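Enterotoxin SEN variant (Staphylococcus aureus, PDB 6KRY) probably acts as a staphylococcal superantigen toxin, a secreted enterotoxin of the kind that stimulates T cells through their receptors and MHC class II molecules. Local coordinates at residues A[80-85]-A[108-113]; A[144-149]-A[211-216]. All blocks are in the same frame, centred on the assembly; numbering follows the deposited sequence.

Interaction 1 (A[80-85]-A[108-113])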
loop_
_atom_site.group_PDB
_atom_site.type_symbol
_atom_site.label_atom_id
_atom_site.label_comp_id
_atom_site.label_asym_id
_atom_site.label_seq_id
_atom_site.Cartn_x
_atom_site.Cartn_y
_atom_site.Cartn_z
ATOM N N ASN A 80 -8.675 -0.130 19.171
ATOM C CA ASN A 80 -8.969 -1.219 18.242
ATOM C C ASN A 80 -8.757 -0.719 16.810
ATOM O O ASN A 80 -9.358 0.278 16.443
ATOM C CB ASN A 80 -10.384 -1.750 18.416
ATOM C CG ASN A 80 -10.715 -2.259 19.808
ATOM O OD1 ASN A 80 -11.853 -2.095 20.251
ATOM N ND2 ASN A 80 -9.769 -2.824 20.532
ATOM N N ILE A 81 -7.929 -1.414 16.023
ATOM C CA ILE A 81 -7.536 -0.980 14.699
ATOM C C ILE A 81 -7.609 -2.162 13.717
ATOM O O ILE A 81 -7.497 -3.327 14.087
ATOM C CB ILE A 81 -6.124 -0.327 14.715
ATOM C CG1 ILE A 81 -5.058 -1.237 15.340
ATOM C CG2 ILE A 81 -6.122 1.005 15.431
ATOM C CD1 ILE A 81 -3.638 -0.685 15.151
ATOM N N ASP A 82 -7.767 -1.805 12.450
ATOM C CA ASP A 82 -7.514 -2.678 11.297
ATOM C C ASP A 82 -6.201 -2.247 10.642
ATOM O O ASP A 82 -5.804 -1.085 10.702
ATOM C CB ASP A 82 -8.625 -2.629 10.247
ATOM C CG ASP A 82 -9.990 -3.081 10.750
ATOM O OD1 ASP A 82 -10.038 -3.987 11.632
ATOM O OD2 ASP A 82 -10.998 -2.495 10.281
ATOM N N ILE A 83 -5.524 -3.218 10.021
ATOM C CA ILE A 83 -4.262 -2.949 9.414
ATOM C C ILE A 83 -4.220 -3.609 8.049
ATOM O O ILE A 83 -4.482 -4.804 7.928
ATOM C CB ILE A 83 -3.099 -3.440 10.295
ATOM C CG1 ILE A 83 -3.166 -2.932 11.734
ATOM C CG2 ILE A 83 -1.781 -3.060 9.651
ATOM C CD1 ILE A 83 -3.520 -3.976 12.753
ATOM N N TYR A 84 -3.793 -2.844 7.036
ATOM C CA TYR A 84 -3.675 -3.368 5.729
ATOM C C TYR A 84 -2.417 -2.766 5.105
ATOM O O TYR A 84 -2.328 -1.568 5.004
ATOM C CB TYR A 84 -4.887 -3.037 4.839
ATOM C CG TYR A 84 -4.888 -3.813 3.543
ATOM C CD1 TYR A 84 -3.996 -3.496 2.527
ATOM C CD2 TYR A 84 -5.720 -4.907 3.357
ATOM C CE1 TYR A 84 -3.921 -4.255 1.366
ATOM C CE2 TYR A 84 -5.667 -5.663 2.201
ATOM C CZ TYR A 84 -4.779 -5.321 1.197
ATOM O OH TYR A 84 -4.694 -6.067 0.056
ATOM N N GLY A 85 -1.518 -3.603 4.596
ATOM C CA GLY A 85 -0.477 -3.096 3.723
ATOM C C GLY A 85 0.624 -4.094 3.441
ATOM O O GLY A 85 0.502 -5.299 3.725
ATOM N N THR A 108 -6.431 1.953 10.289
ATOM C CA THR A 108 -7.715 2.600 10.470
ATOM C C THR A 108 -8.292 2.129 11.814
ATOM O O THR A 108 -8.125 0.971 12.199
ATOM C CB THR A 108 -8.689 2.299 9.319
ATOM O OG1 THR A 108 -8.714 0.882 9.107
ATOM C CG2 THR A 108 -8.285 3.055 8.061
ATOM N N ILE A 109 -8.995 3.039 12.489
ATOM C CA ILE A 109 -9.837 2.703 13.662
ATOM C C ILE A 109 -10.847 1.638 13.223
ATOM O O ILE A 109 -11.430 1.730 12.134
ATOM C CB ILE A 109 -10.485 3.995 14.217
ATOM C CG1 ILE A 109 -9.466 4.941 14.872
ATOM C CG2 ILE A 109 -11.658 3.678 15.149
ATOM C CD1 ILE A 109 -8.822 4.420 16.116
ATOM N N TYR A 110 -11.013 0.593 14.044
ATOM C CA TYR A 110 -11.865 -0.498 13.742
ATOM C C TYR A 110 -13.321 -0.115 14.027
ATOM O O TYR A 110 -14.165 -0.350 13.194
ATOM C CB TYR A 110 -11.482 -1.733 14.562
ATOM C CG TYR A 110 -12.533 -2.813 14.565
ATOM C CD1 TYR A 110 -12.662 -3.681 13.499
ATOM C CD2 TYR A 110 -13.387 -2.964 15.646
ATOM C CE1 TYR A 110 -13.619 -4.683 13.511
ATOM C CE2 TYR A 110 -14.375 -3.939 15.654
ATOM C CZ TYR A 110 -14.468 -4.817 14.595
ATOM O OH TYR A 110 -15.436 -5.781 14.606
ATOM N N ASP A 111 -13.583 0.442 15.234
ATOM C CA ASP A 111 -14.930 0.644 15.757
ATOM C C ASP A 111 -15.643 1.661 14.869
ATOM O O ASP A 111 -15.138 2.735 14.672
ATOM C CB ASP A 111 -14.909 1.131 17.219
ATOM C CG ASP A 111 -14.379 0.031 18.116
ATOM O OD1 ASP A 111 -15.029 -1.047 18.160
ATOM O OD2 ASP A 111 -13.275 0.194 18.648
ATOM N N GLY A 112 -16.848 1.302 14.385
ATOM C CA GLY A 112 -17.684 2.225 13.658
ATOM C C GLY A 112 -17.298 2.360 12.193
ATOM O O GLY A 112 -17.897 3.174 11.477
ATOM N N ASN A 113 -16.279 1.605 11.736
ATOM C CA ASN A 113 -15.749 1.780 10.380
ATOM C C ASN A 113 -16.077 0.571 9.494
ATOM O O ASN A 113 -15.732 0.555 8.281
ATOM C CB ASN A 113 -14.230 1.958 10.385
ATOM C CG ASN A 113 -13.708 2.536 9.088
ATOM O OD1 ASN A 113 -14.267 3.528 8.574
ATOM N ND2 ASN A 113 -12.619 1.959 8.585
HETATM O O HOH W 1 -6.667 -0.193 7.495
HETATM O O HOH W 2 -10.992 0.102 9.990
#
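Two antiparallel strands of the N-terminal OB-fold domain meet where D82 pairs with T108, just before the second strand runs out into the turn that starts at Y110. D82 and T108 form a hydrogen-bonded pair: D82 N donates to T108 O over 2.8 Å, the T108 carbonyl pointing almost straight at it, and T108 N returns the bond to D82 O at 3.1 Å. A third bond, Y110 N to N80 O at 2.9 Å, carries the pairing one step past the strand; here the N-H lies above the carbonyl plane, 38° out of it, as the chain starts to bend away. At the non-hydrogen-bonded pair between them, I81 and I109, the side chains diverge. I81 turns instead to I48, L50 and V107, in keeping with the apolar interior of an OB-fold barrel.

On the other face the contact is polar. The carboxylate of D82 stands nearly perpendicular to the Y110 ring, 85° between planes. OD1, which accepts a hydrogen bond from N36 N, also lies near the ring's edge at CD1, 3.2 Å away, where partly positive ring hydrogens would suit a carboxylate oxygen. The Y110 ring gets there because its CG lies opposite the backbone N (chi1 165°). D82 OD2 accepts from Q114 NE2 and, at 2.6 Å, from a water that accepts from T108 OG1 and N113 ND2 and donates to I109 O. In the type II turn from Y110 to N113, G112 takes the third position, where positive phi suits a residue without a side chain.

Interaction 2 (A[144-149]-A[211-216])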
loop_
_atom_site.group_PDB
_atom_site.type_symbol
_atom_site.label_atom_id
_atom_site.label_comp_id
_atom_site.label_asym_id
_atom_site.label_seq_id
_atom_site.Cartn_x
_atom_site.Cartn_y
_atom_site.Cartn_z
ATOM N N VAL A 144 -10.625 4.218 4.457
ATOM C CA VAL A 144 -9.683 3.224 3.922
ATOM C C VAL A 144 -8.364 3.934 3.625
ATOM O O VAL A 144 -8.360 5.105 3.235
ATOM C CB VAL A 144 -10.263 2.494 2.692
ATOM C CG1 VAL A 144 -10.433 3.407 1.488
ATOM C CG2 VAL A 144 -9.457 1.274 2.283
ATOM N N THR A 145 -7.246 3.254 3.874
ATOM C CA THR A 145 -5.973 3.885 3.537
ATOM C C THR A 145 -5.752 3.833 2.022
ATOM O O THR A 145 -6.174 2.888 1.327
ATOM C CB THR A 145 -4.754 3.296 4.238
ATOM O OG1 THR A 145 -4.603 1.959 3.773
ATOM C CG2 THR A 145 -4.892 3.414 5.746
ATOM N N VAL A 146 -5.090 4.885 1.535
ATOM C CA VAL A 146 -4.657 4.883 0.162
ATOM C C VAL A 146 -3.782 3.646 -0.082
ATOM O O VAL A 146 -3.848 3.009 -1.151
ATOM C CB VAL A 146 -3.984 6.229 -0.189
ATOM C CG1 VAL A 146 -3.368 6.191 -1.570
ATOM C CG2 VAL A 146 -4.985 7.374 -0.121
ATOM N N GLN A 147 -2.946 3.290 0.907
ATOM C CA GLN A 147 -2.072 2.147 0.739
ATOM C C GLN A 147 -2.894 0.896 0.337
ATOM O O GLN A 147 -2.512 0.139 -0.546
ATOM C CB GLN A 147 -1.264 1.906 2.010
ATOM C CG GLN A 147 -0.354 0.689 1.909
ATOM C CD GLN A 147 0.519 0.396 3.103
ATOM O OE1 GLN A 147 1.343 -0.504 3.030
ATOM N NE2 GLN A 147 0.374 1.141 4.194
ATOM N N GLU A 148 -4.018 0.672 1.017
ATOM C CA GLU A 148 -4.862 -0.503 0.733
ATOM C C GLU A 148 -5.351 -0.464 -0.716
ATOM O O GLU A 148 -5.253 -1.463 -1.431
ATOM C CB GLU A 148 -6.031 -0.594 1.700
ATOM C CG GLU A 148 -6.962 -1.746 1.378
ATOM C CD GLU A 148 -7.992 -2.054 2.457
ATOM O OE1 GLU A 148 -7.824 -1.602 3.634
ATOM O OE2 GLU A 148 -8.993 -2.710 2.095
ATOM N N LEU A 149 -5.870 0.689 -1.141
ATOM C CA LEU A 149 -6.398 0.858 -2.527
ATOM C C LEU A 149 -5.280 0.692 -3.568
ATOM O O LEU A 149 -5.452 -0.031 -4.549
ATOM C CB LEU A 149 -7.074 2.225 -2.691
ATOM C CG LEU A 149 -8.211 2.531 -1.722
ATOM C CD1 LEU A 149 -8.875 3.858 -2.058
ATOM C CD2 LEU A 149 -9.246 1.393 -1.717
ATOM N N ARG A 211 -2.199 8.114 4.821
ATOM C CA ARG A 211 -3.229 8.879 4.125
ATOM C C ARG A 211 -4.468 8.006 3.933
ATOM O O ARG A 211 -4.385 6.883 3.474
ATOM C CB ARG A 211 -2.753 9.365 2.758
ATOM C CG ARG A 211 -3.712 10.333 2.082
ATOM C CD ARG A 211 -3.129 11.052 0.867
ATOM N NE ARG A 211 -4.094 12.067 0.438
ATOM C CZ ARG A 211 -3.832 13.076 -0.389
ATOM N NH1 ARG A 211 -2.670 13.145 -0.996
ATOM N NH2 ARG A 211 -4.740 14.016 -0.592
ATOM N N THR A 212 -5.611 8.603 4.242
ATOM C CA THR A 212 -6.879 7.923 4.407
ATOM C C THR A 212 -7.943 8.680 3.599
ATOM O O THR A 212 -7.911 9.908 3.611
ATOM C CB THR A 212 -7.244 7.868 5.902
ATOM O OG1 THR A 212 -6.344 6.964 6.564
ATOM C CG2 THR A 212 -8.637 7.375 6.170
ATOM N N VAL A 213 -8.868 7.951 2.947
ATOM C CA VAL A 213 -9.955 8.555 2.198
ATOM C C VAL A 213 -11.277 7.835 2.520
ATOM O O VAL A 213 -11.307 6.706 2.986
ATOM C CB VAL A 213 -9.691 8.502 0.675
ATOM C CG1 VAL A 213 -8.457 9.289 0.279
ATOM C CG2 VAL A 213 -9.571 7.083 0.130
ATOM N N SER A 214 -12.382 8.490 2.145
ATOM C CA SER A 214 -13.703 7.903 2.164
ATOM C C SER A 214 -13.859 6.924 0.991
ATOM O O SER A 214 -13.825 7.307 -0.171
ATOM C CB SER A 214 -14.749 9.016 2.109
ATOM O OG SER A 214 -16.051 8.457 1.973
ATOM N N SER A 215 -14.076 5.653 1.281
ATOM C CA SER A 215 -14.252 4.633 0.207
ATOM C C SER A 215 -15.489 4.943 -0.659
ATOM O O SER A 215 -15.503 4.556 -1.814
ATOM C CB SER A 215 -14.308 3.239 0.742
ATOM O OG SER A 215 -15.416 3.063 1.605
ATOM N N SER A 216 -16.463 5.688 -0.129
ATOM C CA SER A 216 -17.681 6.027 -0.921
ATOM C C SER A 216 -17.352 7.083 -1.974
ATOM O O SER A 216 -18.102 7.230 -2.928
ATOM C CB SER A 216 -18.870 6.434 -0.082
ATOM O OG SER A 216 -18.729 7.752 0.425
HETATM O O HOH W 3 -2.098 5.463 2.844
#
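The two-stranded antiparallel pairing of V144-T145 with T212-V213 lies at the start of the long helix 146-161 of the beta-grasp domain, the helix that packs against the sheet in this fold. Backbone hydrogen bonds set the register. V144 and V213 form a hydrogen-bonded pair in which V144 N gives to V213 O at 3.0 Å and V213 N gives to V144 O at 2.9 Å, both bonds close to linear. V146 N, already in the helix, donates to R211 O at 2.9 Å, so the strand pairing reaches into the first turn. R211 O also receives a bond from a water that accepts from Q147 N, giving a second amide of that turn a partner.

The apolar contacts gather on the face of V144 and V213. V213 is the hub: its CG1 meets V146 CG2, and its CG2 meets both V144 CG1 and L149 CD1, each at 4.0 Å. A beta-branched residue suits this place because its two methyls reach different neighbours at once. V146 CG2 lies beside R211 CG, 3.9 Å away, the two side chains pointing the same way, while L149 continues inward to I121 and I137 of the main sheet.

S215 OG bonds to the backbone oxygens of K141 and A142 and to R119, while its CB rests on V144 CG1. T145 and T212 form the non-hydrogen-bonded pair; T145 CG2 lies 3.9 Å from T212 OG1, which is bonded to N210 O. T145 is also the helix N-cap: with OG1 between the backbone N and the carbonyl carbon (chi1 65°), its hydroxyl oxygen accepts from E148 N at 3.1 Å.

How the interactions relate
Interaction 1 belongs to the OB-fold domain and interaction 2 to the beta-grasp domain, and their centres lie about 11 Å apart where the two domains abut. G85, at the corner after strand 81-84, brings its CA within 3.2 Å of Q147 OE1, a close approach that its lack of a side chain permits; at its backbone angles a CB would also jam against Y84 O. Q147 itself bonds to L86 N and Y104 O. Y84 CB packs 3.5 Å from E148 OE1, and the methyls T108 CG2 and T145 CG2 meet at 4.1 Å. Residues 141-143 link them further: N113 OD1 accepts from K143 N, and K141, touching D82, forms a salt bridge from NZ to E148 OE1.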